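Local coordinates for protein fumarylacetoacetate hydrolase (Burkholderia xenovorans, PDB 5TI1) that probably hydrolyses fumarylacetoacetate to fumarate and acetoacetate, the last step of phenylalanine and tyrosine breakdown, using a bound metal ion, at residues B[221-226]-B[280-285]; B[259-264]-B[409-414]. One frame throughout, in Å; residues are numbered along the deposited sequence.

Contact 1: B[221-226]-B[280-285]; sequences RKLDIE and KTFATT. With NA (sodium ion), chain L; MG (magnesium ion), chain K.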
# COMPACT_ATOMS: atom_id res chain seq x y z
N ARG B 221 4.89 18.02 -17.67
CA ARG B 221 4.25 19.20 -18.26
C ARG B 221 2.74 19.23 -18.07
O ARG B 221 2.10 20.18 -18.52
CB ARG B 221 4.56 19.29 -19.76
CG ARG B 221 6.03 19.48 -20.10
CD ARG B 221 6.27 19.33 -21.60
NE ARG B 221 7.68 19.13 -21.92
CZ ARG B 221 8.15 18.93 -23.14
NH1 ARG B 221 7.33 18.89 -24.19
NH2 ARG B 221 9.45 18.76 -23.33
N LYS B 222 2.14 18.22 -17.44
CA LYS B 222 0.69 18.16 -17.24
C LYS B 222 0.40 17.75 -15.80
O LYS B 222 -0.15 16.68 -15.52
CB LYS B 222 0.03 17.20 -18.23
CG LYS B 222 0.03 17.71 -19.66
CD LYS B 222 -0.97 16.92 -20.50
CE LYS B 222 -1.00 17.41 -21.92
NZ LYS B 222 -2.01 16.65 -22.68
N LEU B 223 0.79 18.62 -14.87
CA LEU B 223 0.55 18.39 -13.46
C LEU B 223 -0.87 18.82 -13.09
O LEU B 223 -1.28 19.96 -13.38
CB LEU B 223 1.58 19.16 -12.63
CG LEU B 223 1.52 18.97 -11.13
CD1 LEU B 223 1.79 17.48 -10.77
CD2 LEU B 223 2.51 19.91 -10.47
N ASP B 224 -1.61 17.93 -12.46
CA ASP B 224 -3.03 18.16 -12.25
C ASP B 224 -3.41 17.75 -10.83
O ASP B 224 -2.70 17.00 -10.16
CB ASP B 224 -3.86 17.39 -13.29
CG ASP B 224 -5.27 17.94 -13.46
OD1 ASP B 224 -5.63 18.89 -12.74
OD2 ASP B 224 -6.02 17.42 -14.31
N ILE B 225 -4.54 18.29 -10.38
CA ILE B 225 -5.18 17.83 -9.15
C ILE B 225 -6.13 16.70 -9.49
O ILE B 225 -6.47 16.48 -10.66
CB ILE B 225 -5.98 18.95 -8.45
CG1 ILE B 225 -7.26 19.23 -9.25
CG2 ILE B 225 -5.12 20.19 -8.28
CD1 ILE B 225 -8.17 20.24 -8.61
N GLU B 226 -6.59 15.99 -8.46
CA GLU B 226 -7.81 15.20 -8.55
C GLU B 226 -8.58 15.46 -7.27
O GLU B 226 -8.15 15.03 -6.19
CB GLU B 226 -7.53 13.70 -8.74
CG GLU B 226 -6.83 13.41 -10.07
CD GLU B 226 -7.11 12.02 -10.59
OE1 GLU B 226 -7.13 11.84 -11.83
OE2 GLU B 226 -7.30 11.11 -9.78
N LYS B 280 1.18 8.91 -10.08
CA LYS B 280 0.30 9.11 -8.94
C LYS B 280 1.01 9.14 -7.60
O LYS B 280 0.54 9.80 -6.68
CB LYS B 280 -0.75 7.99 -8.87
CG LYS B 280 -1.63 7.90 -10.08
CD LYS B 280 -2.59 9.05 -10.11
CE LYS B 280 -3.90 8.64 -10.75
NZ LYS B 280 -4.85 9.79 -10.69
N THR B 281 2.11 8.40 -7.47
CA THR B 281 2.67 8.09 -6.17
C THR B 281 3.64 9.14 -5.66
O THR B 281 4.18 8.98 -4.57
CB THR B 281 3.39 6.75 -6.22
OG1 THR B 281 4.50 6.85 -7.11
CG2 THR B 281 2.44 5.64 -6.69
N PHE B 282 3.91 10.21 -6.43
CA PHE B 282 4.85 11.22 -5.96
C PHE B 282 4.27 12.07 -4.84
O PHE B 282 5.03 12.68 -4.08
CB PHE B 282 5.32 12.10 -7.12
CG PHE B 282 4.22 12.92 -7.76
CD1 PHE B 282 3.49 12.42 -8.82
CD2 PHE B 282 3.94 14.20 -7.30
CE1 PHE B 282 2.48 13.17 -9.40
CE2 PHE B 282 2.94 14.95 -7.88
CZ PHE B 282 2.20 14.44 -8.93
N ALA B 283 2.94 12.12 -4.70
CA ALA B 283 2.28 12.91 -3.66
C ALA B 283 0.78 12.70 -3.68
O ALA B 283 0.16 12.70 -4.75
CB ALA B 283 2.57 14.41 -3.83
N THR B 284 0.18 12.53 -2.51
CA THR B 284 -1.26 12.60 -2.33
C THR B 284 -1.48 13.36 -1.04
O THR B 284 -0.85 13.05 -0.02
CB THR B 284 -1.88 11.19 -2.27
OG1 THR B 284 -1.64 10.50 -3.50
CG2 THR B 284 -3.38 11.29 -2.04
N THR B 285 -2.34 14.38 -1.07
CA THR B 285 -2.55 15.24 0.09
C THR B 285 -3.93 14.98 0.69
O THR B 285 -4.91 14.85 -0.04
CB THR B 285 -2.39 16.73 -0.29
OG1 THR B 285 -1.10 16.95 -0.86
CG2 THR B 285 -2.53 17.62 0.94
NA NA L . -1.20 11.38 -6.20
MG MG K . -7.46 9.59 -8.23
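Lys280 NZ sits over one face of the Glu226 carboxylate, out of its plane, beside the magnesium ion. NZ comes within 2.9 Å of Glu226 OE2 and forms a salt bridge with Glu226 OE1 at 3.3 Å. The same OE2 bonds the magnesium at 2.2 Å, so this oxygen faces two cationic partners. Lys280 approaches at about a right angle to the extended Glu226 chain, and its own chain gets there by bending at chi2 (-72°) and chi3. The other half of the contact is apolar: the methyl Leu223 CD1 lies 3.6 Å from Phe282 CZ, approaching the ring at a slant. Phe282 CG stands between its backbone N and carbonyl carbon (chi1 64°), which directs the ring toward the leucine.

Leu223 and Glu226 lie on strand 223-233 of the mixed sheet of the FAH C-terminal region; Lys280 and Phe282 come from the end of helix 278-281 and the turn into strand 284-292. Strand 252-263 runs between the two strands, so the segments meet through side chains without sharing backbone hydrogen bonds.

Further out, Asp153, Glu228 and Asp260 complete the protein ligands of the magnesium. Arg264 forms a salt bridge with Glu226 OE1, and Ser262 is the main polar partner of Lys280 NZ, so both charged ends are positioned by the intervening strand and the start of the helix after it. The turn 280-285 wraps a sodium ion, bound by Lys280 O at 2.4 Å, by Ala283 O at 2.4 Å and more loosely by Thr284 OG1 at 2.9 Å, with Asp260 and Trp261 supplying the remaining ligands. Phe282 also packs on Trp261 and on Ser363 of the second subunit.

Contact 2: B[259-264]-B[409-414]; sequences NDWSAR and SFIEDG. With NA (sodium ion), chain L; MG (magnesium ion), chain K.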
# COMPACT_ATOMS: atom_id res chain seq x y z
N ASN B 259 -6.52 15.18 -2.30
CA ASN B 259 -6.05 15.64 -3.60
C ASN B 259 -5.05 14.62 -4.11
O ASN B 259 -3.90 14.57 -3.63
CB ASN B 259 -5.43 17.04 -3.51
CG ASN B 259 -5.00 17.57 -4.87
OD1 ASN B 259 -5.14 16.87 -5.89
ND2 ASN B 259 -4.49 18.81 -4.90
N ASP B 260 -5.46 13.83 -5.09
CA ASP B 260 -4.60 12.81 -5.69
C ASP B 260 -3.83 13.45 -6.85
O ASP B 260 -4.21 13.34 -8.02
CB ASP B 260 -5.42 11.61 -6.16
CG ASP B 260 -4.59 10.57 -6.88
OD1 ASP B 260 -3.36 10.51 -6.63
OD2 ASP B 260 -5.16 9.81 -7.70
N TRP B 261 -2.75 14.15 -6.50
CA TRP B 261 -1.91 14.81 -7.50
C TRP B 261 -1.54 13.84 -8.61
O TRP B 261 -1.13 12.70 -8.36
CB TRP B 261 -0.65 15.37 -6.86
CG TRP B 261 -0.86 16.27 -5.67
CD1 TRP B 261 -0.84 15.91 -4.35
CD2 TRP B 261 -1.12 17.68 -5.70
NE1 TRP B 261 -1.07 17.01 -3.56
CE2 TRP B 261 -1.24 18.11 -4.36
CE3 TRP B 261 -1.25 18.62 -6.72
CZ2 TRP B 261 -1.48 19.45 -4.02
CZ3 TRP B 261 -1.50 19.95 -6.38
CH2 TRP B 261 -1.60 20.35 -5.04
N SER B 262 -1.68 14.29 -9.86
CA SER B 262 -1.48 13.45 -11.03
C SER B 262 -0.56 14.13 -12.02
O SER B 262 -0.74 15.32 -12.33
CB SER B 262 -2.82 13.14 -11.70
OG SER B 262 -3.61 12.28 -10.89
N ALA B 263 0.42 13.38 -12.53
CA ALA B 263 1.27 13.81 -13.64
C ALA B 263 0.77 13.09 -14.89
O ALA B 263 1.14 11.94 -15.14
CB ALA B 263 2.73 13.51 -13.36
N ARG B 264 -0.09 13.76 -15.66
CA ARG B 264 -0.88 13.04 -16.66
C ARG B 264 -0.05 12.61 -17.86
O ARG B 264 -0.36 11.58 -18.46
CB ARG B 264 -2.06 13.88 -17.12
CG ARG B 264 -2.93 14.28 -15.97
CD ARG B 264 -4.34 14.53 -16.38
NE ARG B 264 -5.13 14.77 -15.18
CZ ARG B 264 -5.63 13.80 -14.42
NH1 ARG B 264 -5.44 12.52 -14.74
NH2 ARG B 264 -6.32 14.13 -13.33
N SER B 409 -3.91 26.09 -17.91
CA SER B 409 -4.28 24.80 -18.48
C SER B 409 -4.04 23.74 -17.42
O SER B 409 -4.99 23.23 -16.83
CB SER B 409 -3.50 24.52 -19.76
OG SER B 409 -4.00 25.30 -20.82
N PHE B 410 -2.77 23.44 -17.14
CA PHE B 410 -2.41 22.60 -16.00
C PHE B 410 -1.70 23.45 -14.95
O PHE B 410 -1.53 24.66 -15.12
CB PHE B 410 -1.59 21.39 -16.48
CG PHE B 410 -2.40 20.41 -17.28
CD1 PHE B 410 -3.18 19.45 -16.64
CD2 PHE B 410 -2.44 20.49 -18.66
CE1 PHE B 410 -3.95 18.55 -17.38
CE2 PHE B 410 -3.21 19.61 -19.40
CZ PHE B 410 -3.97 18.63 -18.76
N ILE B 411 -1.31 22.81 -13.84
CA ILE B 411 -0.75 23.54 -12.71
C ILE B 411 0.66 24.01 -13.03
O ILE B 411 1.48 23.28 -13.61
CB ILE B 411 -0.75 22.66 -11.45
CG1 ILE B 411 -2.16 22.23 -11.06
CG2 ILE B 411 -0.08 23.40 -10.29
CD1 ILE B 411 -2.16 21.09 -10.05
N GLU B 412 0.98 25.23 -12.61
CA GLU B 412 2.29 25.81 -12.84
C GLU B 412 3.05 25.92 -11.51
O GLU B 412 2.46 25.82 -10.43
CB GLU B 412 2.16 27.16 -13.55
CG GLU B 412 2.22 26.98 -15.06
CD GLU B 412 1.38 27.95 -15.82
OE1 GLU B 412 1.02 27.64 -16.97
OE2 GLU B 412 1.07 29.03 -15.27
N ASP B 413 4.37 26.07 -11.62
CA ASP B 413 5.22 26.16 -10.44
C ASP B 413 4.83 27.36 -9.59
O ASP B 413 4.51 28.43 -10.11
CB ASP B 413 6.69 26.26 -10.85
CG ASP B 413 7.23 24.97 -11.48
OD1 ASP B 413 6.55 23.92 -11.43
OD2 ASP B 413 8.35 25.01 -12.03
N GLY B 414 4.82 27.16 -8.27
CA GLY B 414 4.40 28.20 -7.36
C GLY B 414 2.90 28.35 -7.19
O GLY B 414 2.47 29.15 -6.34
NA NA L . -1.20 11.38 -6.20
MG MG K . -7.46 9.59 -8.23
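Trp261 and Ile411 bring the end of strand 252-263 against the loop between strands 407-408 and 416-424, next to an inverse gamma turn centred on Asp260. One contact is apolar: Ile411 CD1 abuts the rim of the indole in the ring plane, 3.9 Å from Trp261 CZ3, while Leu417 and Ile439, from strands 416-424 and 429-440 of the second mixed sheet, pack against both residues. A looser one sets the methylene Arg264 CD 4.2 Å from Phe410 CE1, where the arginine chain, extended from CG to NE, crosses the phenyl group at about a right angle; the guanidinium plane is turned 51° from the ring.

The polar ends point elsewhere. Arg264 NE pairs with Asp224, and Ser262 CB lies over the rim of one guanidinium face, 3.8 Å above its plane. Asn259 ND2 sits over the rim of one indole face.

Metal binding falls to the turn itself. Asp260 bridges the two ions, OD1 on sodium and OD2 on magnesium, and Trp261 O adds a second sodium bond of 2.5 Å. Ser262 OG donates a hydrogen bond to Asp260 O at 3.1 Å, tilted 29° from the carbonyl plane.

Both contacts are buried, and their centres lie about 6 Å apart; three of the four segments reach the same mixed sheet, and 409-414 is a loop beside it. Segment 259-264 of contact 2 belongs to the strand running between the strands of contact 1, and probably bonds to each: Asp224 N to Ser262 O at 2.8 Å, and Thr285 OG1 with Trp261 NE1 at 2.7 Å. Contact 1 joins its segments partly by charge at the magnesium; contact 2 does so through carbon atoms alone. Residues 409-414 carry contact 2 outward, where Glu412 and Asp413 are exposed. Three sodium ligands come from 280-285 and two from 259-264, none from 221-226 or 409-414.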